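Local coordinates for protein dihydrofolate reductase (PDB 4M7U) that probably catalyses the NADPH-dependent reduction of 7,8-dihydrofolate to 5,6,7,8-tetrahydrofolate, a key step in folate metabolism and in making glycine, purines and DNA precursors, at residues M85-V88 and E89-L92; L50-A53 and T54-M58. One frame throughout, in Å; residues are numbered along the deposited sequence.

Contact 1: M85-V88 and E89-L92; sequences MHSV and EEIL. With NAP (NADP nicotinamide-adenine-dinucleotide phosphate), chain B.
E90 OE1 lies obliquely beside the imidazole of H86, the carboxylate and ring planes 32° apart. What anchors the carboxylate is the backbone: H86 N donates to E90 OE1 at 2.8 Å, reaching the oxygen from above the carboxylate plane. The other oxygen, E90 OE2, lies against the methylene carbon M85 CG at 3.4 Å. E90 gets this far back because its CG stands anti to its own backbone N (chi1 -150°) and the chain runs on extended. The imidazole itself is tied by ND1 to T72 O.

S87, small and polar, suits the N-cap: its OG takes the N-H of E90 at 3.1 Å, while I91 N begins the helical bonding to S87 O. On the buried side M85 SD meets I91 CD1 at 3.9 Å, both side chains resting on strand 67-71. One turn of helix brings V88 CG1 beside L92 CD1, and V88 CG2 comes within 3.5 Å of the adenine amino nitrogen N6A of NADP. With H86 O near adenine C2A, this N-capped start of helix 88-97 forms one wall of the adenine pocket in the dihydrofolate reductase fold.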
ATOM      1  N   MET A  85      15.200   4.300   1.653  1.00 12.89           N
ATOM      2  CA  MET A  85      15.514   3.926   3.031  1.00 12.33           C
ATOM      3  C   MET A  85      15.838   2.442   3.103  1.00 16.96           C
ATOM      4  O   MET A  85      15.578   1.699   2.140  1.00 13.78           O
ATOM      5  CB  MET A  85      14.376   4.314   3.997  1.00 14.62           C
ATOM      6  CG  MET A  85      14.187   5.817   4.162  1.00 12.97           C
ATOM      7  SD  MET A  85      12.885   6.288   5.336  1.00 15.20           S
ATOM      8  CE  MET A  85      12.723   8.044   4.920  1.00  9.37           C
ATOM      9  N   HIS A  86      16.395   2.000   4.230  1.00 12.38           N
ATOM     10  CA  HIS A  86      17.021   0.677   4.245  1.00 15.85           C
ATOM     11  C   HIS A  86      16.595  -0.245   5.382  1.00 13.43           C
ATOM     12  O   HIS A  86      17.223  -1.276   5.613  1.00 17.76           O
ATOM     13  CB  HIS A  86      18.544   0.820   4.249  1.00 15.89           C
ATOM     14  CG  HIS A  86      19.066   1.723   3.178  1.00 17.17           C
ATOM     15  ND1 HIS A  86      19.260   1.304   1.881  1.00 15.27           N
ATOM     16  CD2 HIS A  86      19.428   3.030   3.212  1.00 17.31           C
ATOM     17  CE1 HIS A  86      19.724   2.310   1.161  1.00 13.30           C
ATOM     18  NE2 HIS A  86      19.835   3.365   1.940  1.00 13.45           N
ATOM     19  N   SER A  87      15.537   0.119   6.095  1.00 13.87           N
ATOM     20  CA  SER A  87      15.050  -0.729   7.171  1.00 13.34           C
ATOM     21  C   SER A  87      13.674  -0.291   7.625  1.00 15.05           C
ATOM     22  O   SER A  87      13.275   0.865   7.423  1.00 12.86           O
ATOM     23  CB  SER A  87      16.004  -0.706   8.361  1.00 12.33           C
ATOM     24  OG  SER A  87      15.989   0.563   8.984  1.00 17.67           O
ATOM     25  N   VAL A  88      12.966  -1.235   8.237  1.00 15.23           N
ATOM     26  CA  VAL A  88      11.683  -0.978   8.868  1.00 17.84           C
ATOM     27  C   VAL A  88      11.825   0.106   9.916  1.00 20.18           C
ATOM     28  O   VAL A  88      11.007   1.030   9.968  1.00 20.30           O
ATOM     29  CB  VAL A  88      11.124  -2.251   9.521  1.00 16.88           C
ATOM     30  CG1 VAL A  88       9.953  -1.923  10.437  1.00 20.45           C
ATOM     31  CG2 VAL A  88      10.693  -3.224   8.449  1.00 16.07           C
ATOM     32  N   GLU A  89      12.875   0.010  10.730  1.00 19.26           N
ATOM     33  CA  GLU A  89      13.117   0.996  11.785  1.00 24.48           C
ATOM     34  C   GLU A  89      13.167   2.399  11.194  1.00 16.72           C
ATOM     35  O   GLU A  89      12.507   3.310  11.696  1.00 17.56           O
ATOM     36  CB  GLU A  89      14.406   0.692  12.563  1.00 19.82           C
ATOM     37  CG  GLU A  89      14.409  -0.658  13.295  1.00 30.30           C
ATOM     38  CD  GLU A  89      14.527  -1.862  12.350  1.00 40.49           C
ATOM     39  OE1 GLU A  89      15.238  -1.762  11.325  1.00 37.24           O
ATOM     40  OE2 GLU A  89      13.902  -2.909  12.624  1.00 43.75           O
ATOM     41  N   GLU A  90      13.917   2.545  10.103  1.00 16.72           N
ATOM     42  CA  GLU A  90      14.081   3.827   9.421  1.00 15.66           C
ATOM     43  C   GLU A  90      12.738   4.370   8.927  1.00 19.43           C
ATOM     44  O   GLU A  90      12.460   5.560   9.080  1.00 19.44           O
ATOM     45  CB  GLU A  90      15.068   3.676   8.251  1.00 15.86           C
ATOM     46  CG  GLU A  90      15.870   4.930   7.910  1.00 30.29           C
ATOM     47  CD  GLU A  90      16.768   4.743   6.680  1.00 35.67           C
ATOM     48  OE1 GLU A  90      17.165   3.591   6.395  1.00 20.73           O
ATOM     49  OE2 GLU A  90      17.065   5.745   5.983  1.00 34.38           O
ATOM     50  N   ILE A  91      11.910   3.497   8.345  1.00 18.80           N
ATOM     51  CA  ILE A  91      10.552   3.864   7.934  1.00 14.82           C
ATOM     52  C   ILE A  91       9.748   4.352   9.143  1.00 14.21           C
ATOM     53  O   ILE A  91       9.082   5.384   9.086  1.00 14.20           O
ATOM     54  CB  ILE A  91       9.790   2.671   7.301  1.00 13.71           C
ATOM     55  CG1 ILE A  91      10.469   2.191   6.012  1.00 16.18           C
ATOM     56  CG2 ILE A  91       8.325   3.044   7.027  1.00 13.92           C
ATOM     57  CD1 ILE A  91      10.507   3.228   4.905  1.00 15.16           C
ATOM     58  N   LEU A  92       9.817   3.615  10.248  1.00 17.46           N
ATOM     59  CA  LEU A  92       9.041   3.978  11.441  1.00 17.07           C
ATOM     60  C   LEU A  92       9.477   5.314  12.058  1.00 24.06           C
ATOM     61  O   LEU A  92       8.654   6.056  12.610  1.00 22.37           O
ATOM     62  CB  LEU A  92       9.082   2.845  12.469  1.00 17.39           C
ATOM     63  CG  LEU A  92       8.371   1.572  11.998  1.00 20.26           C
ATOM     64  CD1 LEU A  92       8.457   0.462  13.041  1.00 16.04           C
ATOM     65  CD2 LEU A  92       6.921   1.885  11.664  1.00 17.70           C
TER
HETATM   66  PA  NAP B 201       8.227  -5.853  -2.703  0.61 21.34           P
HETATM   67  O1A NAP B 201       7.655  -6.034  -1.263  0.61 13.92           O
HETATM   68  O2A NAP B 201       7.545  -4.724  -3.451  0.61 14.61           O
HETATM   69  O5B NAP B 201       9.746  -5.481  -2.613  0.61 20.41           O
HETATM   70  C5B NAP B 201      10.642  -6.340  -1.972  0.61 15.59           C
HETATM   71  C4B NAP B 201      11.965  -5.676  -1.759  0.61 17.63           C
HETATM   72  O4B NAP B 201      11.924  -4.407  -0.964  0.61 19.58           O
HETATM   73  C3B NAP B 201      13.174  -6.452  -1.292  0.61 20.03           C
HETATM   74  O3B NAP B 201      13.735  -7.438  -2.075  0.61 18.73           O
HETATM   75  C2B NAP B 201      14.051  -5.373  -0.777  0.39 17.68           C
HETATM   76  O2B NAP B 201      14.872  -4.688  -1.649  0.39 19.54           O
HETATM   77  C1B NAP B 201      13.003  -4.638   0.030  0.61 18.56           C
HETATM   78  N9A NAP B 201      12.705  -4.548   1.426  0.61 20.83           N
HETATM   79  C8A NAP B 201      11.591  -5.018   1.989  0.61 19.07           C
HETATM   80  N7A NAP B 201      11.750  -4.896   3.400  0.39 21.95           N
HETATM   81  C5A NAP B 201      13.016  -4.365   3.650  0.39 22.76           C
HETATM   82  C6A NAP B 201      13.672  -4.049   4.847  0.39 20.95           C
HETATM   83  N6A NAP B 201      13.011  -4.275   6.106  0.61 16.74           N
HETATM   84  N1A NAP B 201      14.900  -3.542   4.783  0.61 22.39           N
HETATM   85  C2A NAP B 201      15.523  -3.321   3.581  0.39 18.35           C
HETATM   86  N3A NAP B 201      14.873  -3.636   2.390  0.39 19.02           N
HETATM   87  C4A NAP B 201      13.635  -4.149   2.462  0.39 21.53           C
HETATM   88  O3  NAP B 201       8.152  -7.194  -3.537  0.61 20.89           O
HETATM   89  PN  NAP B 201       7.114  -8.372  -3.307  0.61 20.82           P
HETATM   90  O1N NAP B 201       7.442  -9.108  -1.970  0.61 28.82           O
HETATM   91  O2N NAP B 201       5.681  -7.888  -3.278  0.61 17.80           O
HETATM   92  O5D NAP B 201       7.286  -9.308  -4.573  0.61 26.98           O
HETATM   93  C5D NAP B 201       7.720  -8.695  -5.763  0.61 21.65           C
HETATM   94  C4D NAP B 201       8.515  -9.534  -6.747  0.61 31.70           C
HETATM   95  O4D NAP B 201       8.861 -10.933  -6.402  0.61 28.70           O
HETATM   96  C3D NAP B 201       8.172  -9.519  -8.237  0.61 20.25           C
HETATM   97  O3D NAP B 201       9.016  -8.968  -9.100  0.61 38.17           O
HETATM   98  C2D NAP B 201       7.727 -10.921  -8.544  0.61 24.92           C
HETATM   99  O2D NAP B 201       7.737 -11.410  -9.834  0.61 32.32           O
HETATM  100  C1D NAP B 201       8.295 -11.797  -7.446  0.61 31.99           C
HETATM  101  N1N NAP B 201       7.857 -13.129  -7.107  0.61 37.40           N
HETATM  102  C2N NAP B 201       7.890 -14.304  -7.962  0.61 28.53           C
HETATM  103  C3N NAP B 201       7.498 -15.678  -7.404  0.61 29.83           C
HETATM  104  C7N NAP B 201       8.162 -16.856  -8.019  0.61 27.26           C
HETATM  105  O7N NAP B 201       9.344 -16.763  -8.324  0.61 31.84           O
HETATM  106  N7N NAP B 201       7.366 -17.880  -8.613  0.61 23.51           N
HETATM  107  C4N NAP B 201       6.728 -15.793  -6.064  0.61 33.30           C
HETATM  108  C5N NAP B 201       6.476 -14.431  -5.362  0.61 30.05           C
HETATM  109  C6N NAP B 201       6.930 -13.105  -6.000  0.61 33.81           C
HETATM  110  P2B NAP B 201      16.295  -5.289  -1.938  0.61 19.40           P
HETATM  111  O1X NAP B 201      16.135  -6.714  -2.563  0.61 16.71           O
HETATM  112  O2X NAP B 201      16.998  -4.364  -2.980  0.39 20.91           O
HETATM  113  O3X NAP B 201      17.063  -5.372  -0.640  0.61 16.59           O

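Contact 2: L50-A53 and T54-M58; sequences LGRA and TFEGM. With NAP (NADP nicotinamide-adenine-dinucleotide phosphate), chain B.
Where strand 47-51 turns directly into helix 52-57, R52 and E56 join one helical turn apart in a local contact at the start of a beta-alpha-beta unit, with NADP lying against the helix N-terminus. G51 is the N-cap residue, and its carbonyl accepts from F55 N at 3.1 Å. A side chain here would collide with the cofactor oxygen O5B, a reason why glycine suits the position.

R52 carries the charge chemistry. The bend at chi3 (59°) turns the guanidinium back so that its edge serves two anions. NE meets O2X of the 2'-phosphate at 2.6 Å, and NH2 makes a nearly straight bond to O1X at 3.0 Å. From the same group NH1 forms a salt bridge to E56 OE1, also 3.0 Å long, with the oxygen close to the guanidinium plane but approached from above its own carboxylate, the two planes being 66° apart. E56 OE2 is held by Y77 OH, making the glutamate a second-shell partner that, together with the phosphate bonds, would limit the arginine's rotation. The backbone R52 N donates to the ribose ring oxygen O4B at 3.1 Å.

Further along the turn, T54 grips one pyrophosphate oxygen twice: O2A receives T54 N at 3.1 Å and T54 OG1 at 2.5 Å. Its methyl faces the other way, CG2 touching L50 CD2, as befits a residue with one polar and one apolar branch. L50, on the buried strand end, also sets CD1 against M58 SD at 3.7 Å and near the edge of the F55 ring, which also rests on C60, Y77 and A79.

T54 and the arginine thus meet the cofactor's negative charge; the helix dipole would be expected to assist, and the grip on the 2'-phosphate is consistent with preference for NADP(H) over NAD(H).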
ATOM      1  N   LEU A  50       7.070   2.053  -0.723  1.00 12.73           N
ATOM      2  CA  LEU A  50       7.071   0.939  -1.671  1.00 11.55           C
ATOM      3  C   LEU A  50       8.358   0.100  -1.569  1.00 19.15           C
ATOM      4  O   LEU A  50       9.462   0.652  -1.531  1.00 13.11           O
ATOM      5  CB  LEU A  50       6.939   1.462  -3.105  1.00 13.16           C
ATOM      6  CG  LEU A  50       5.706   2.272  -3.497  1.00 15.38           C
ATOM      7  CD1 LEU A  50       5.849   2.776  -4.938  1.00 10.73           C
ATOM      8  CD2 LEU A  50       4.480   1.388  -3.370  1.00 12.97           C
ATOM      9  N   GLY A  51       8.222  -1.227  -1.545  1.00  8.97           N
ATOM     10  CA  GLY A  51       9.390  -2.089  -1.644  1.00  8.99           C
ATOM     11  C   GLY A  51      10.029  -1.893  -3.008  1.00 13.65           C
ATOM     12  O   GLY A  51       9.365  -1.414  -3.942  1.00 14.33           O
ATOM     13  N   ARG A  52      11.307  -2.252  -3.145  1.00 18.08           N
ATOM     14  CA  ARG A  52      12.013  -2.012  -4.407  1.00 16.88           C
ATOM     15  C   ARG A  52      11.333  -2.665  -5.610  1.00 14.22           C
ATOM     16  O   ARG A  52      11.193  -2.033  -6.664  1.00 14.99           O
ATOM     17  CB  ARG A  52      13.477  -2.462  -4.325  1.00 14.21           C
ATOM     18  CG  ARG A  52      14.195  -2.384  -5.677  1.00 19.62           C
ATOM     19  CD  ARG A  52      15.605  -2.938  -5.620  1.00 21.45           C
ATOM     20  NE  ARG A  52      15.625  -4.338  -5.193  1.00 27.52           N
ATOM     21  CZ  ARG A  52      15.344  -5.368  -5.988  1.00 22.24           C
ATOM     22  NH1 ARG A  52      15.016  -5.159  -7.256  1.00 23.35           N
ATOM     23  NH2 ARG A  52      15.382  -6.607  -5.509  1.00 21.67           N
ATOM     24  N   ALA A  53      10.894  -3.916  -5.457  1.00 12.42           N
ATOM     25  CA  ALA A  53      10.377  -4.666  -6.607  1.00 10.94           C
ATOM     26  C   ALA A  53       9.116  -4.028  -7.175  1.00 17.16           C
ATOM     27  O   ALA A  53       8.942  -3.947  -8.403  1.00 18.15           O
ATOM     28  CB  ALA A  53      10.120  -6.114  -6.235  1.00 14.30           C
ATOM     29  N   THR A  54       8.237  -3.584  -6.280  1.00 17.22           N
ATOM     30  CA  THR A  54       7.023  -2.870  -6.670  1.00 12.70           C
ATOM     31  C   THR A  54       7.363  -1.542  -7.339  1.00 14.32           C
ATOM     32  O   THR A  54       6.771  -1.179  -8.358  1.00 23.91           O
ATOM     33  CB  THR A  54       6.128  -2.600  -5.433  1.00 17.09           C
ATOM     34  OG1 THR A  54       5.677  -3.847  -4.900  1.00 19.03           O
ATOM     35  CG2 THR A  54       4.926  -1.757  -5.788  1.00 15.87           C
ATOM     36  N   PHE A  55       8.313  -0.812  -6.759  1.00 18.16           N
ATOM     37  CA  PHE A  55       8.736   0.461  -7.326  1.00 13.00           C
ATOM     38  C   PHE A  55       9.210   0.268  -8.764  1.00 24.80           C
ATOM     39  O   PHE A  55       8.816   1.004  -9.673  1.00 19.83           O
ATOM     40  CB  PHE A  55       9.860   1.073  -6.504  1.00 15.82           C
ATOM     41  CG  PHE A  55      10.367   2.378  -7.058  1.00 19.99           C
ATOM     42  CD1 PHE A  55       9.523   3.475  -7.157  1.00 16.29           C
ATOM     43  CD2 PHE A  55      11.683   2.509  -7.485  1.00 15.97           C
ATOM     44  CE1 PHE A  55       9.987   4.685  -7.668  1.00 27.54           C
ATOM     45  CE2 PHE A  55      12.141   3.707  -7.992  1.00 18.48           C
ATOM     46  CZ  PHE A  55      11.296   4.795  -8.084  1.00 22.39           C
ATOM     47  N   GLU A  56      10.054  -0.732  -8.969  1.00 21.55           N
ATOM     48  CA  GLU A  56      10.575  -0.993 -10.299  1.00 23.39           C
ATOM     49  C   GLU A  56       9.473  -1.518 -11.240  1.00 28.54           C
ATOM     50  O   GLU A  56       9.496  -1.247 -12.433  1.00 23.35           O
ATOM     51  CB  GLU A  56      11.794  -1.923 -10.211  1.00 19.74           C
ATOM     52  CG  GLU A  56      12.907  -1.301  -9.371  1.00 19.05           C
ATOM     53  CD  GLU A  56      14.160  -2.153  -9.277  1.00 20.50           C
ATOM     54  OE1 GLU A  56      14.072  -3.389  -9.463  1.00 22.11           O
ATOM     55  OE2 GLU A  56      15.246  -1.576  -9.007  1.00 25.91           O
ATOM     56  N   GLY A  57       8.492  -2.235 -10.695  1.00 25.66           N
ATOM     57  CA  GLY A  57       7.350  -2.661 -11.488  1.00 24.33           C
ATOM     58  C   GLY A  57       6.542  -1.495 -12.040  1.00 23.61           C
ATOM     59  O   GLY A  57       5.822  -1.653 -13.020  1.00 33.11           O
ATOM     60  N   MET A  58       6.663  -0.334 -11.399  1.00 26.31           N
ATOM     61  CA  MET A  58       5.990   0.896 -11.811  1.00 31.54           C
ATOM     62  C   MET A  58       6.887   1.728 -12.733  1.00 40.24           C
ATOM     63  O   MET A  58       6.645   2.919 -12.936  1.00 37.74           O
ATOM     64  CB  MET A  58       5.651   1.760 -10.582  1.00 27.61           C
ATOM     65  CG  MET A  58       4.658   1.165  -9.586  1.00 49.02           C
ATOM     66  SD  MET A  58       4.285   2.305  -8.214  1.00 50.60           S
ATOM     67  CE  MET A  58       2.839   3.179  -8.834  1.00 39.26           C
TER
HETATM   68  PA  NAP B 201       8.227  -5.853  -2.703  0.61 21.34           P
HETATM   69  O1A NAP B 201       7.655  -6.034  -1.263  0.61 13.92           O
HETATM   70  O2A NAP B 201       7.545  -4.724  -3.451  0.61 14.61           O
HETATM   71  O5B NAP B 201       9.746  -5.481  -2.613  0.61 20.41           O
HETATM   72  C5B NAP B 201      10.642  -6.340  -1.972  0.61 15.59           C
HETATM   73  C4B NAP B 201      11.965  -5.676  -1.759  0.61 17.63           C
HETATM   74  O4B NAP B 201      11.924  -4.407  -0.964  0.61 19.58           O
HETATM   75  C3B NAP B 201      13.174  -6.452  -1.292  0.61 20.03           C
HETATM   76  O3B NAP B 201      13.735  -7.438  -2.075  0.61 18.73           O
HETATM   77  C2B NAP B 201      14.051  -5.373  -0.777  0.39 17.68           C
HETATM   78  O2B NAP B 201      14.872  -4.688  -1.649  0.39 19.54           O
HETATM   79  C1B NAP B 201      13.003  -4.638   0.030  0.61 18.56           C
HETATM   80  N9A NAP B 201      12.705  -4.548   1.426  0.61 20.83           N
HETATM   81  C8A NAP B 201      11.591  -5.018   1.989  0.61 19.07           C
HETATM   82  N7A NAP B 201      11.750  -4.896   3.400  0.39 21.95           N
HETATM   83  C5A NAP B 201      13.016  -4.365   3.650  0.39 22.76           C
HETATM   84  C6A NAP B 201      13.672  -4.049   4.847  0.39 20.95           C
HETATM   85  N6A NAP B 201      13.011  -4.275   6.106  0.61 16.74           N
HETATM   86  N1A NAP B 201      14.900  -3.542   4.783  0.61 22.39           N
HETATM   87  C2A NAP B 201      15.523  -3.321   3.581  0.39 18.35           C
HETATM   88  N3A NAP B 201      14.873  -3.636   2.390  0.39 19.02           N
HETATM   89  C4A NAP B 201      13.635  -4.149   2.462  0.39 21.53           C
HETATM   90  O3  NAP B 201       8.152  -7.194  -3.537  0.61 20.89           O
HETATM   91  PN  NAP B 201       7.114  -8.372  -3.307  0.61 20.82           P
HETATM   92  O1N NAP B 201       7.442  -9.108  -1.970  0.61 28.82           O
HETATM   93  O2N NAP B 201       5.681  -7.888  -3.278  0.61 17.80           O
HETATM   94  O5D NAP B 201       7.286  -9.308  -4.573  0.61 26.98           O
HETATM   95  C5D NAP B 201       7.720  -8.695  -5.763  0.61 21.65           C
HETATM   96  C4D NAP B 201       8.515  -9.534  -6.747  0.61 31.70           C
HETATM   97  O4D NAP B 201       8.861 -10.933  -6.402  0.61 28.70           O
HETATM   98  C3D NAP B 201       8.172  -9.519  -8.237  0.61 20.25           C
HETATM   99  O3D NAP B 201       9.016  -8.968  -9.100  0.61 38.17           O
HETATM  100  C2D NAP B 201       7.727 -10.921  -8.544  0.61 24.92           C
HETATM  101  O2D NAP B 201       7.737 -11.410  -9.834  0.61 32.32           O
HETATM  102  C1D NAP B 201       8.295 -11.797  -7.446  0.61 31.99           C
HETATM  103  N1N NAP B 201       7.857 -13.129  -7.107  0.61 37.40           N
HETATM  104  C2N NAP B 201       7.890 -14.304  -7.962  0.61 28.53           C
HETATM  105  C3N NAP B 201       7.498 -15.678  -7.404  0.61 29.83           C
HETATM  106  C7N NAP B 201       8.162 -16.856  -8.019  0.61 27.26           C
HETATM  107  O7N NAP B 201       9.344 -16.763  -8.324  0.61 31.84           O
HETATM  108  N7N NAP B 201       7.366 -17.880  -8.613  0.61 23.51           N
HETATM  109  C4N NAP B 201       6.728 -15.793  -6.064  0.61 33.30           C
HETATM  110  C5N NAP B 201       6.476 -14.431  -5.362  0.61 30.05           C
HETATM  111  C6N NAP B 201       6.930 -13.105  -6.000  0.61 33.81           C
HETATM  112  P2B NAP B 201      16.295  -5.289  -1.938  0.61 19.40           P
HETATM  113  O1X NAP B 201      16.135  -6.714  -2.563  0.61 16.71           O
HETATM  114  O2X NAP B 201      16.998  -4.364  -2.980  0.39 20.91           O
HETATM  115  O3X NAP B 201      17.063  -5.372  -0.640  0.61 16.59           O

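Contact 2 comes first along the chain and closes before contact 1 opens; their centres lie 16 Å apart, with nearest atoms about 7 Å apart and no touch between them. Each sits where a strand of the same mixed sheet passes into a helix, at the end of strand 47-51 and of strand 83-85, with the parallel strand 67-71 lying between those two. Both helix starts face the cofactor, contact 2 taking the phosphates and contact 1 the adenine. NADP bridges the gap, and the two contacts line the adenosine side of the cofactor site, which T72, S73, G107 and S108 help to complete.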